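Local coordinates for sporulation-control protein spo0M (Bacillus subtilis, PDB 5CL2) that controls expression of spo0A and is required for cells to pass the morphological stage 0 of sporulation, at residues E186-L191 / E197-V202. Sequence-based numbering, arbitrary orientation.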
loop_
_atom_site.group_PDB
_atom_site.type_symbol
_atom_site.label_atom_id
_atom_site.label_comp_id
_atom_site.label_asym_id
_atom_site.label_seq_id
_atom_site.Cartn_x
_atom_site.Cartn_y
_atom_site.Cartn_z
ATOM N N GLU A 186 2.008 0.878 22.366
ATOM C CA GLU A 186 2.491 0.577 21.031
ATOM C C GLU A 186 1.956 1.604 20.061
ATOM O O GLU A 186 0.745 1.846 20.031
ATOM C CB GLU A 186 2.048 -0.820 20.586
ATOM C CG GLU A 186 2.784 -1.983 21.261
ATOM C CD GLU A 186 2.164 -2.389 22.597
ATOM O OE1 GLU A 186 0.949 -2.164 22.840
ATOM O OE2 GLU A 186 2.907 -2.958 23.407
ATOM N N LEU A 187 2.854 2.170 19.250
ATOM C CA LEU A 187 2.519 3.141 18.219
ATOM C C LEU A 187 2.981 2.650 16.854
ATOM O O LEU A 187 4.047 2.027 16.714
ATOM C CB LEU A 187 3.147 4.511 18.506
ATOM C CG LEU A 187 2.810 5.222 19.831
ATOM C CD1 LEU A 187 3.128 6.715 19.783
ATOM C CD2 LEU A 187 1.373 4.975 20.275
ATOM N N ILE A 188 2.144 2.889 15.858
ATOM C CA ILE A 188 2.537 2.717 14.475
ATOM C C ILE A 188 2.415 4.052 13.761
ATOM O O ILE A 188 1.366 4.700 13.821
ATOM C CB ILE A 188 1.670 1.675 13.754
ATOM C CG1 ILE A 188 1.872 0.297 14.359
ATOM C CG2 ILE A 188 1.996 1.635 12.245
ATOM C CD1 ILE A 188 0.745 -0.653 13.990
ATOM N N PHE A 189 3.486 4.473 13.104
ATOM C CA PHE A 189 3.445 5.677 12.284
ATOM C C PHE A 189 3.254 5.335 10.813
ATOM O O PHE A 189 4.018 4.544 10.247
ATOM C CB PHE A 189 4.727 6.466 12.442
ATOM C CG PHE A 189 5.020 6.836 13.837
ATOM C CD1 PHE A 189 4.409 7.925 14.414
ATOM C CD2 PHE A 189 5.876 6.076 14.590
ATOM C CE1 PHE A 189 4.674 8.272 15.696
ATOM C CE2 PHE A 189 6.134 6.414 15.894
ATOM C CZ PHE A 189 5.523 7.523 16.445
ATOM N N LEU A 190 2.246 5.930 10.200
ATOM C CA LEU A 190 2.079 5.866 8.759
ATOM C C LEU A 190 2.306 7.261 8.194
ATOM O O LEU A 190 1.448 8.144 8.296
ATOM C CB LEU A 190 0.683 5.353 8.407
ATOM C CG LEU A 190 0.258 4.098 9.174
ATOM C CD1 LEU A 190 -1.216 3.787 8.939
ATOM C CD2 LEU A 190 1.126 2.933 8.737
ATOM N N LEU A 191 3.469 7.443 7.585
ATOM C CA LEU A 191 3.913 8.743 7.142
ATOM C C LEU A 191 3.522 8.959 5.700
ATOM O O LEU A 191 3.751 8.095 4.859
ATOM C CB LEU A 191 5.418 8.860 7.308
ATOM C CG LEU A 191 6.018 10.182 6.860
ATOM C CD1 LEU A 191 5.520 11.273 7.775
ATOM C CD2 LEU A 191 7.520 10.083 6.901
ATOM N N GLU A 197 -0.235 9.551 10.244
ATOM C CA GLU A 197 -1.271 8.823 10.983
ATOM C C GLU A 197 -0.667 7.950 12.090
ATOM O O GLU A 197 0.319 7.249 11.863
ATOM C CB GLU A 197 -2.086 7.976 10.011
ATOM C CG GLU A 197 -3.260 7.270 10.596
ATOM C CD GLU A 197 -4.272 6.911 9.532
ATOM O OE1 GLU A 197 -4.121 7.423 8.411
ATOM O OE2 GLU A 197 -5.229 6.156 9.808
ATOM N N ILE A 198 -1.255 7.987 13.280
ATOM C CA ILE A 198 -0.777 7.171 14.397
ATOM C C ILE A 198 -1.794 6.137 14.820
ATOM O O ILE A 198 -2.982 6.444 14.979
ATOM C CB ILE A 198 -0.422 8.004 15.624
ATOM C CG1 ILE A 198 0.471 9.164 15.232
ATOM C CG2 ILE A 198 0.300 7.157 16.647
ATOM C CD1 ILE A 198 1.138 9.799 16.382
ATOM N N ILE A 199 -1.332 4.897 14.942
ATOM C CA ILE A 199 -2.158 3.827 15.473
ATOM C C ILE A 199 -1.682 3.550 16.894
ATOM O O ILE A 199 -0.481 3.411 17.148
ATOM C CB ILE A 199 -2.083 2.576 14.597
ATOM C CG1 ILE A 199 -2.605 2.893 13.194
ATOM C CG2 ILE A 199 -2.845 1.431 15.222
ATOM C CD1 ILE A 199 -2.365 1.792 12.196
ATOM N N PHE A 200 -2.628 3.538 17.824
ATOM C CA PHE A 200 -2.353 3.373 19.245
ATOM C C PHE A 200 -2.873 2.028 19.681
ATOM O O PHE A 200 -3.956 1.613 19.281
ATOM C CB PHE A 200 -3.031 4.469 20.078
ATOM C CG PHE A 200 -2.526 5.855 19.798
ATOM C CD1 PHE A 200 -2.945 6.547 18.667
ATOM C CD2 PHE A 200 -1.675 6.486 20.684
ATOM C CE1 PHE A 200 -2.502 7.824 18.417
ATOM C CE2 PHE A 200 -1.228 7.769 20.435
ATOM C CZ PHE A 200 -1.643 8.438 19.293
ATOM N N GLU A 201 -2.110 1.344 20.512
ATOM C CA GLU A 201 -2.608 0.124 21.113
ATOM C C GLU A 201 -1.899 -0.003 22.475
ATOM O O GLU A 201 -0.873 0.641 22.688
ATOM C CB GLU A 201 -2.389 -1.038 20.134
ATOM C CG GLU A 201 -2.838 -2.419 20.538
ATOM C CD GLU A 201 -4.329 -2.607 20.686
ATOM O OE1 GLU A 201 -5.076 -2.607 19.690
ATOM O OE2 GLU A 201 -4.731 -2.817 21.830
ATOM N N VAL A 202 -2.472 -0.742 23.427
ATOM C CA VAL A 202 -1.817 -0.897 24.719
ATOM C C VAL A 202 -1.757 -2.365 25.088
ATOM O O VAL A 202 -2.585 -3.156 24.632
ATOM C CB VAL A 202 -2.537 -0.124 25.867
ATOM C CG1 VAL A 202 -2.740 1.351 25.484
ATOM C CG2 VAL A 202 -3.854 -0.773 26.197
#
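With chi1 (-58°) setting CG beside its own backbone N and chi2 then turning the CD2 branch to the neighbouring strand, Leu-187 meets Phe-200 CD2 through its CD2 at 3.4 Å, the two side chains lying aslant. These residues form a non-hydrogen-bonded pair in an antiparallel beta hairpin of strands 185-191 and 195-202, whose segments 186-191 and 197-202 run at 163°. Strand 185-191 is the third and 195-202 the fourth of a five-stranded antiparallel sheet; backbone bonds join Leu-187 to Phe-169 of strand 165-173 and Ile-198 to Val-226 of strand 224-229. On the face of Leu-187, Phe-189 and Ile-198 run side by side, Phe-189 CE1 and Ile-198 CD1 being 3.9 Å apart; Val-137 of helix 132-143 packs on both. The reverse face carries Ile-188 CB 4.0 Å from Ile-199 CB. There Leu-190 CD1 slants to Ile-199 CD1, at 4.0 Å.

Three hydrogen-bonded pairs supply six backbone bonds. Straightest are those between Leu-190 and Glu-197, both within 5° of linear. Polar ends on this reverse face find partners further out: the Glu-197 carboxylate, carried out on an extended chain, forms a salt bridge with Arg-225, whereas Glu-201 is held by Tyr-217 and Arg-207. Between the paired backbones, Leu-187 CA also approaches Ile-199 O at 3.2 Å, a CA-H...O contact beside the 3.0 Å hydrogen bond from Ile-188 N to Ile-199 O.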